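Local coordinates for orphan protein TM0875 (Thermotoga maritima, PDB 1O22), which is of unknown function, being an orphan protein whose structure revealed a new fold, seen here as a two-chain assembly, at residues 21-26 against 57-62; 114-119 against 142-147; 76-81 against 104-109. All coordinates share one frame; numbering follows the deposited sequence. Where two conformers were deposited one is given.

Contact 1. Residues 21-26 against 57-62; sequences ILYYKK and GRIFLK
With chi1 at 67°, Tyr-23 sets its CG between its own backbone N and carbonyl carbon, and the ring folds over the neighbouring strand to lie flat on Gly-57. This is the pairing known as aromatic rescue of glycine, and it sits in an antiparallel ladder between strands 19-25 and 56-66 of the mixed central sheet. The CA of Gly-57 stands 3.8 Å from the centroid of the Tyr-23 ring, a CH-pi contact over the face, and the backbone N of Gly-57 is also over the ring's centre. Glycine suits the place because a CB would point to this same face of the sheet and run into the Tyr-23 hydroxyl, which instead reaches on to a hydrogen bond with the carbonyl of Ser-53. Beneath the ring the backbones join: Tyr-23 N meets Gly-57 O at 3.0 Å, and two residues back, Ile-21 N meets Ile-59 O at 2.8 Å, almost straight at 176°. Each bond is returned by the opposite amide.

Ile-21 and Ile-59 share the face of Tyr-23 and Gly-57, and their branched side chains fill it with hydrocarbon beneath helix 137-152. Ile-59 also has its CG1 between backbone N and carbonyl carbon, chi1 63°, which brings that atom to 3.8 Å from Ile-21 CB; its CG2 touches the edge of the Tyr-23 ring. Leu-22 and Arg-58 occupy the reverse face, at the non-hydrogen-bonded pair. Their side chains run side by side, so the methylenes of the arginine offer leucine an apolar flank while the guanidinium leads away to rest with one face on Phe-60. The closest of these contacts is Leu-22 CD2 against Arg-58 CG, at 3.5 Å.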
# COMPACT_ATOMS: atom_id res chain seq x y z
N ILE A 21 -2.63 -12.21 -7.75
CA ILE A 21 -2.23 -12.62 -9.09
C ILE A 21 -0.70 -12.77 -9.15
O ILE A 21 0.06 -11.84 -8.83
CB ILE A 21 -2.72 -11.62 -10.17
CG1 ILE A 21 -4.22 -11.48 -10.10
CG2 ILE A 21 -2.24 -12.05 -11.54
CD1 ILE A 21 -4.77 -10.46 -10.95
N LEU A 22 -0.25 -13.96 -9.55
CA LEU A 22 1.18 -14.24 -9.71
C LEU A 22 1.42 -14.36 -11.20
O LEU A 22 0.73 -15.12 -11.86
CB LEU A 22 1.54 -15.56 -9.01
CG LEU A 22 1.13 -15.68 -7.55
CD1 LEU A 22 1.37 -17.13 -7.05
CD2 LEU A 22 1.90 -14.70 -6.69
N TYR A 23 2.36 -13.59 -11.74
CA TYR A 23 2.63 -13.64 -13.16
C TYR A 23 4.05 -14.15 -13.38
O TYR A 23 4.89 -14.02 -12.50
CB TYR A 23 2.41 -12.27 -13.86
CG TYR A 23 3.38 -11.18 -13.45
CD1 TYR A 23 4.60 -11.03 -14.09
CD2 TYR A 23 3.05 -10.30 -12.43
CE1 TYR A 23 5.47 -10.09 -13.71
CE2 TYR A 23 3.93 -9.34 -12.04
CZ TYR A 23 5.12 -9.21 -12.69
OH TYR A 23 5.99 -8.22 -12.26
N TYR A 24 4.28 -14.76 -14.55
CA TYR A 24 5.55 -15.41 -14.86
C TYR A 24 5.87 -15.23 -16.32
O TYR A 24 5.02 -15.51 -17.17
CB TYR A 24 5.47 -16.94 -14.60
CG TYR A 24 4.95 -17.34 -13.25
CD1 TYR A 24 5.80 -17.42 -12.15
CD2 TYR A 24 3.60 -17.62 -13.06
CE1 TYR A 24 5.33 -17.78 -10.89
CE2 TYR A 24 3.12 -18.00 -11.80
CZ TYR A 24 3.99 -18.07 -10.72
OH TYR A 24 3.55 -18.44 -9.47
N LYS A 25 7.10 -14.85 -16.62
CA LYS A 25 7.54 -14.89 -18.01
C LYS A 25 7.58 -16.34 -18.55
O LYS A 25 8.20 -17.25 -17.96
CB LYS A 25 8.89 -14.19 -18.21
CG LYS A 25 9.18 -13.87 -19.72
CD LYS A 25 10.13 -12.75 -19.87
CE LYS A 25 10.07 -12.13 -21.21
NZ LYS A 25 11.22 -11.19 -21.34
N LYS A 26 6.86 -16.56 -19.65
CA LYS A 26 6.85 -17.86 -20.33
C LYS A 26 8.26 -18.37 -20.59
O LYS A 26 9.17 -17.59 -20.92
CB LYS A 26 6.13 -17.78 -21.66
CG LYS A 26 4.66 -17.73 -21.60
CD LYS A 26 4.09 -17.49 -22.99
CE LYS A 26 2.57 -17.67 -23.07
NZ LYS A 26 2.00 -17.29 -24.44
N GLY A 57 6.33 -11.81 -10.68
CA GLY A 57 5.83 -10.92 -9.68
C GLY A 57 4.52 -11.33 -9.07
O GLY A 57 3.88 -12.28 -9.49
N ARG A 58 4.12 -10.57 -8.07
CA ARG A 58 2.84 -10.75 -7.38
C ARG A 58 2.12 -9.40 -7.25
O ARG A 58 2.72 -8.40 -6.82
CB ARG A 58 3.08 -11.30 -5.99
CG ARG A 58 1.80 -11.55 -5.18
CD ARG A 58 2.08 -12.32 -3.89
NE ARG A 58 2.82 -11.49 -2.96
CZ ARG A 58 3.07 -11.81 -1.70
NH1 ARG A 58 2.61 -12.94 -1.17
NH2 ARG A 58 3.77 -10.97 -0.94
N ILE A 59 0.87 -9.38 -7.68
CA ILE A 59 0.03 -8.22 -7.54
C ILE A 59 -1.33 -8.57 -6.92
O ILE A 59 -1.73 -9.73 -6.89
CB ILE A 59 -0.12 -7.48 -8.90
CG1 ILE A 59 -0.79 -8.32 -9.94
CG2 ILE A 59 1.25 -7.07 -9.43
CD1 ILE A 59 -1.07 -7.59 -11.19
N PHE A 60 -1.98 -7.57 -6.34
CA PHE A 60 -3.26 -7.73 -5.67
C PHE A 60 -4.29 -6.85 -6.42
O PHE A 60 -4.00 -5.73 -6.79
CB PHE A 60 -3.15 -7.35 -4.21
CG PHE A 60 -2.12 -8.17 -3.46
CD1 PHE A 60 -2.44 -9.45 -3.00
CD2 PHE A 60 -0.84 -7.70 -3.30
CE1 PHE A 60 -1.50 -10.20 -2.35
CE2 PHE A 60 0.12 -8.46 -2.62
CZ PHE A 60 -0.22 -9.71 -2.16
N LEU A 61 -5.46 -7.41 -6.67
CA LEU A 61 -6.51 -6.74 -7.42
C LEU A 61 -7.85 -6.79 -6.67
O LEU A 61 -8.27 -7.85 -6.17
CB LEU A 61 -6.63 -7.39 -8.78
CG LEU A 61 -7.75 -6.98 -9.73
CD1 LEU A 61 -7.48 -5.56 -10.22
CD2 LEU A 61 -7.82 -7.94 -10.92
N LYS A 62 -8.50 -5.65 -6.55
CA LYS A 62 -9.87 -5.63 -6.08
C LYS A 62 -10.76 -5.07 -7.19
O LYS A 62 -10.46 -4.04 -7.81
CB LYS A 62 -9.96 -4.82 -4.80
CG LYS A 62 -11.38 -4.45 -4.31
CD LYS A 62 -12.11 -5.55 -3.54
CE LYS A 62 -13.55 -5.10 -3.16

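Contact 2. Residues 114-119 against 142-147; sequences MKILSE and EEFMKY
Met-114, modelled as selenomethionine, opens the strand by laying its long side chain against Glu-143 and Phe-144 of helix 137-152, which packs across one face of the mixed sheet. The axes of strand 114-119 and of helix segment 142-147 come within 11.0 Å and are inclined at 58°. Strand alternation turns residues 114, 116 and 118 toward the helix, but the first two make the contact. A bend at the last torsion of Met-114, chi3 -40°, carries CE to 4.2 Å from Glu-143 CB, so that only the aliphatic root of the glutamate is touched. Its SE lies 4.4 Å from Phe-144 CB. A flexible, unbranched side chain fits this duty, since it can span the gap between strand and helix and settle against the helix surface.

Ile-116 is the centre of the packing, and its two branches do different work. CG2, anti to the backbone N, approaches Tyr-147 CE2 to 3.7 Å and also reaches the edge of the Phe-144 ring, at 4.5 Å from CE1. Thus one methyl lies against both aromatics, which are three residues apart and therefore about one helical turn from each other. The other branch ends over the Tyr-147 face. The two side chains run antiparallel alongside one another, the isoleucine pointing to the helix and the tyrosine to the strand, which gives the ring's flat surface to the methyl and lets its hydroxyl travel on to a hydrogen bond with Asp-109. Tyrosine suits the position for that reason: its ring presents a flat apolar face to Ile-116, while its polar end has a partner on strand 100-111. Ile-116 CD1 stands 3.6 Å from the Tyr-147 centroid, a CH-pi contact only 4° off the ring normal.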
# COMPACT_ATOMS: atom_id res chain seq x y z
N MSE A 114 -13.14 0.58 -17.92
CA MSE A 114 -12.60 0.40 -16.58
C MSE A 114 -11.79 1.63 -16.15
O MSE A 114 -11.11 2.27 -16.96
CB MSE A 114 -11.84 -0.94 -16.55
CG MSE A 114 -10.71 -1.16 -15.65
SE MSE A 114 -9.88 -2.99 -16.15
CE MSE A 114 -11.36 -4.09 -16.50
N LYS A 115 -11.93 1.96 -14.86
CA LYS A 115 -11.04 2.90 -14.16
C LYS A 115 -10.17 2.15 -13.15
O LYS A 115 -10.62 1.28 -12.44
CB LYS A 115 -11.83 3.98 -13.46
CG LYS A 115 -12.65 4.81 -14.34
CD LYS A 115 -11.87 5.49 -15.48
CE LYS A 115 -11.41 6.84 -15.13
NZ LYS A 115 -12.55 7.78 -15.23
N ILE A 116 -8.92 2.53 -13.08
CA ILE A 116 -7.91 1.76 -12.37
C ILE A 116 -7.13 2.71 -11.48
O ILE A 116 -6.58 3.71 -11.96
CB ILE A 116 -6.95 1.08 -13.38
CG1 ILE A 116 -7.71 0.14 -14.31
CG2 ILE A 116 -5.80 0.41 -12.64
CD1 ILE A 116 -7.24 0.21 -15.66
N LEU A 117 -7.12 2.37 -10.21
CA LEU A 117 -6.33 3.02 -9.17
C LEU A 117 -5.17 2.09 -8.81
O LEU A 117 -5.37 0.93 -8.48
CB LEU A 117 -7.18 3.21 -7.93
CG LEU A 117 -6.60 4.02 -6.78
CD1 LEU A 117 -6.17 5.44 -7.19
CD2 LEU A 117 -7.67 4.07 -5.70
N SER A 118 -3.96 2.61 -8.90
CA SER A 118 -2.79 1.83 -8.61
C SER A 118 -2.01 2.40 -7.44
O SER A 118 -1.69 3.59 -7.41
CB SER A 118 -1.87 1.83 -9.83
OG SER A 118 -0.66 1.20 -9.48
N GLU A 119 -1.67 1.53 -6.51
CA GLU A 119 -0.70 1.85 -5.48
C GLU A 119 0.33 0.73 -5.39
O GLU A 119 0.03 -0.32 -4.89
CB GLU A 119 -1.44 2.11 -4.14
CG GLU A 119 -2.46 1.05 -3.72
CD GLU A 119 -3.91 1.39 -4.09
OE1 GLU A 119 -4.57 0.56 -4.80
OE2 GLU A 119 -4.38 2.46 -3.64
N GLU A 142 -8.55 -10.86 -17.33
CA GLU A 142 -7.76 -10.89 -18.55
C GLU A 142 -7.60 -9.50 -19.15
O GLU A 142 -6.52 -9.15 -19.64
CB GLU A 142 -8.28 -11.84 -19.62
CG GLU A 142 -7.41 -11.79 -20.89
CD GLU A 142 -5.95 -12.24 -20.68
OE1 GLU A 142 -5.01 -11.39 -20.48
OE2 GLU A 142 -5.73 -13.48 -20.70
N GLU A 143 -8.67 -8.70 -19.11
CA GLU A 143 -8.57 -7.29 -19.56
C GLU A 143 -7.61 -6.52 -18.67
O GLU A 143 -6.83 -5.72 -19.16
CB GLU A 143 -9.91 -6.57 -19.54
CG GLU A 143 -10.68 -6.66 -20.84
CD GLU A 143 -10.19 -5.66 -21.88
OE1 GLU A 143 -10.55 -4.44 -21.80
OE2 GLU A 143 -9.46 -6.11 -22.80
N PHE A 144 -7.73 -6.68 -17.36
CA PHE A 144 -6.85 -5.99 -16.45
C PHE A 144 -5.38 -6.33 -16.73
O PHE A 144 -4.53 -5.43 -16.68
CB PHE A 144 -7.17 -6.27 -14.98
CG PHE A 144 -6.11 -5.78 -14.08
CD1 PHE A 144 -5.96 -4.43 -13.84
CD2 PHE A 144 -5.21 -6.68 -13.51
CE1 PHE A 144 -4.94 -3.96 -13.03
CE2 PHE A 144 -4.17 -6.21 -12.72
CZ PHE A 144 -4.05 -4.86 -12.45
N MSE A 145 -5.09 -7.60 -17.02
CA MSE A 145 -3.72 -8.07 -17.24
C MSE A 145 -3.11 -7.53 -18.53
O MSE A 145 -1.90 -7.23 -18.57
CB MSE A 145 -3.61 -9.58 -17.11
CG MSE A 145 -3.80 -10.08 -15.68
SE MSE A 145 -2.66 -9.20 -14.30
CE MSE A 145 -0.86 -10.15 -14.80
N LYS A 146 -3.95 -7.29 -19.54
CA LYS A 146 -3.49 -6.59 -20.74
C LYS A 146 -3.09 -5.17 -20.40
O LYS A 146 -2.04 -4.72 -20.82
CB LYS A 146 -4.57 -6.52 -21.80
CG LYS A 146 -4.68 -7.69 -22.70
CD LYS A 146 -5.84 -7.49 -23.69
CE LYS A 146 -7.14 -8.20 -23.27
NZ LYS A 146 -7.39 -9.49 -24.03
N TYR A 147 -3.94 -4.45 -19.66
CA TYR A 147 -3.62 -3.14 -19.13
C TYR A 147 -2.31 -3.15 -18.34
O TYR A 147 -1.44 -2.28 -18.55
CB TYR A 147 -4.74 -2.58 -18.23
CG TYR A 147 -4.27 -1.44 -17.37
CD1 TYR A 147 -4.18 -0.13 -17.89
CD2 TYR A 147 -3.87 -1.65 -16.06
CE1 TYR A 147 -3.72 0.92 -17.12
CE2 TYR A 147 -3.39 -0.61 -15.29
CZ TYR A 147 -3.35 0.68 -15.81
OH TYR A 147 -2.88 1.71 -14.99

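Contact 3. Residues 76-81 against 104-109; sequences AIKALT and EIDYLD
Ala-76 O is gripped from three quarters: Asp-106 N donates to it at 2.9 Å, a water at 3.1 Å, and the CA of Ile-105 adds a weaker C-H...O contact. The same water donates to Asp-106 OD2 at 2.7 Å, tying the aspartate side chain back to the strand opposite. Strands 75-81 and 100-111 are neighbours in an antiparallel ladder, and Ala-76 N returns the bond to Asp-106 O. The small alanine CB lets Leu-108 come close, its CD1 3.6 Å from Ala-76 N.

Further along, Lys-78 and Glu-104 form a hydrogen-bonded pair whose side chains slant across one another on the Ala-76 face. Lys-78 NZ reaches Glu-104 OE1 at 2.8 Å, a salt bridge arriving from above the carboxylate plane, 54° out of it. Glu-104 OE2 bridges to Lys-124 of the second subunit. With a leucine in place of Glu-104, Lys-78 and that Lys-124 would probably be left in contact without the carboxylate they share. Strand 75-81 also pairs with a strand of the second subunit, so the glutamate's two oxygens imply that charge, like the sheet, links the two chains.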
# COMPACT_ATOMS: atom_id res chain seq x y z
N ALA A 76 -9.42 9.49 -6.70
CA ALA A 76 -9.50 8.93 -5.37
C ALA A 76 -8.90 9.99 -4.44
O ALA A 76 -7.83 10.53 -4.72
CB ALA A 76 -8.71 7.64 -5.30
N ILE A 77 -9.64 10.33 -3.39
CA ILE A 77 -9.22 11.32 -2.40
C ILE A 77 -8.96 10.61 -1.06
O ILE A 77 -9.81 9.84 -0.58
CB ILE A 77 -10.31 12.36 -2.24
CG1 ILE A 77 -10.67 12.99 -3.59
CG2 ILE A 77 -9.87 13.45 -1.25
CD1 ILE A 77 -11.95 13.75 -3.57
N LYS A 78 -7.79 10.81 -0.48
CA LYS A 78 -7.58 10.47 0.94
C LYS A 78 -7.82 11.70 1.78
O LYS A 78 -7.13 12.70 1.64
CB LYS A 78 -6.19 9.90 1.19
CG LYS A 78 -5.99 8.54 0.50
CD LYS A 78 -4.56 8.02 0.64
CE LYS A 78 -4.16 7.19 -0.57
NZ LYS A 78 -2.79 6.64 -0.44
N ALA A 79 -8.86 11.64 2.58
CA ALA A 79 -9.24 12.72 3.49
C ALA A 79 -9.09 12.26 4.94
O ALA A 79 -9.27 11.10 5.26
CB ALA A 79 -10.68 13.10 3.21
N LEU A 80 -8.84 13.17 5.85
CA LEU A 80 -8.79 12.81 7.27
C LEU A 80 -9.82 13.67 8.00
O LEU A 80 -9.98 14.85 7.72
CB LEU A 80 -7.38 13.07 7.83
CG LEU A 80 -6.18 12.50 7.09
CD1 LEU A 80 -4.92 13.23 7.40
CD2 LEU A 80 -6.03 11.02 7.47
N THR A 81 -10.50 13.07 8.96
CA THR A 81 -11.38 13.79 9.85
C THR A 81 -10.95 13.70 11.31
O THR A 81 -10.53 12.65 11.74
CB THR A 81 -12.81 13.23 9.61
OG1 THR A 81 -13.69 13.83 10.55
CG2 THR A 81 -12.87 11.75 9.86
N GLU A 104 -4.22 13.36 0.02
CA GLU A 104 -3.76 12.81 -1.26
C GLU A 104 -4.92 12.81 -2.28
O GLU A 104 -6.09 12.60 -1.92
CB GLU A 104 -3.20 11.37 -1.09
CG GLU A 104 -2.11 11.21 -0.02
CD GLU A 104 -1.42 9.85 -0.02
OE1 GLU A 104 -1.55 9.08 -1.01
OE2 GLU A 104 -0.71 9.53 0.98
N ILE A 105 -4.58 13.05 -3.54
CA ILE A 105 -5.51 12.92 -4.67
C ILE A 105 -4.80 12.06 -5.72
O ILE A 105 -3.64 12.29 -6.01
CB ILE A 105 -5.83 14.30 -5.23
CG1 ILE A 105 -6.34 15.24 -4.14
CG2 ILE A 105 -6.84 14.25 -6.40
CD1 ILE A 105 -6.09 16.71 -4.51
N ASP A 106 -5.48 11.06 -6.25
CA ASP A 106 -4.94 10.21 -7.30
C ASP A 106 -5.90 10.18 -8.44
O ASP A 106 -7.09 9.95 -8.23
CB ASP A 106 -4.77 8.78 -6.79
CG ASP A 106 -3.49 8.63 -6.00
OD1 ASP A 106 -2.43 8.50 -6.65
OD2 ASP A 106 -3.45 8.66 -4.75
N TYR A 107 -5.39 10.40 -9.65
CA TYR A 107 -6.20 10.36 -10.87
C TYR A 107 -6.26 8.90 -11.30
O TYR A 107 -5.28 8.21 -11.20
CB TYR A 107 -5.56 11.22 -11.96
CG TYR A 107 -6.41 11.40 -13.21
CD1 TYR A 107 -7.75 11.76 -13.12
CD2 TYR A 107 -5.87 11.22 -14.47
CE1 TYR A 107 -8.53 11.92 -14.26
CE2 TYR A 107 -6.65 11.38 -15.62
CZ TYR A 107 -7.97 11.74 -15.51
OH TYR A 107 -8.75 11.90 -16.63
N LEU A 108 -7.42 8.38 -11.66
CA LEU A 108 -7.50 6.98 -12.06
C LEU A 108 -7.13 6.87 -13.54
O LEU A 108 -7.54 7.71 -14.32
CB LEU A 108 -8.91 6.42 -11.81
CG LEU A 108 -9.14 6.00 -10.35
CD1 LEU A 108 -9.33 7.15 -9.46
CD2 LEU A 108 -10.33 5.06 -10.29
N ASP A 109 -6.40 5.83 -13.93
CA ASP A 109 -6.25 5.53 -15.35
C ASP A 109 -7.54 4.94 -15.96
O ASP A 109 -8.36 4.38 -15.25
CB ASP A 109 -5.15 4.50 -15.57
CG ASP A 109 -3.76 5.02 -15.29
OD1 ASP A 109 -3.53 6.25 -15.29
OD2 ASP A 109 -2.82 4.22 -15.09
O HOH W 1 -5.66 8.94 -3.21

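Overall arrangement
All three contacts involve strands of one mixed sheet. Contact 1 and contact 2, with centres 12 Å apart, meet under helix 137-152: Ile-59 CD1 packs 3.7 Å from Phe-144 CE2, and Leu-61 CD2 3.9 Å from Phe-144 CD2, so the helix rests on both strand groups at once. Contact 2 passes to contact 3 through neighbouring strands, Ile-116 O lying 2.9 Å from Asp-109 N in a probable hydrogen bond, while Leu-117 CD1 packs 3.6 Å from Asp-106 CB. Contacts 1 and 3 stand on opposite sides of the chain's centre, their own centres 25 Å apart without touching, and contact 3 lies where the sheet continues into the second subunit.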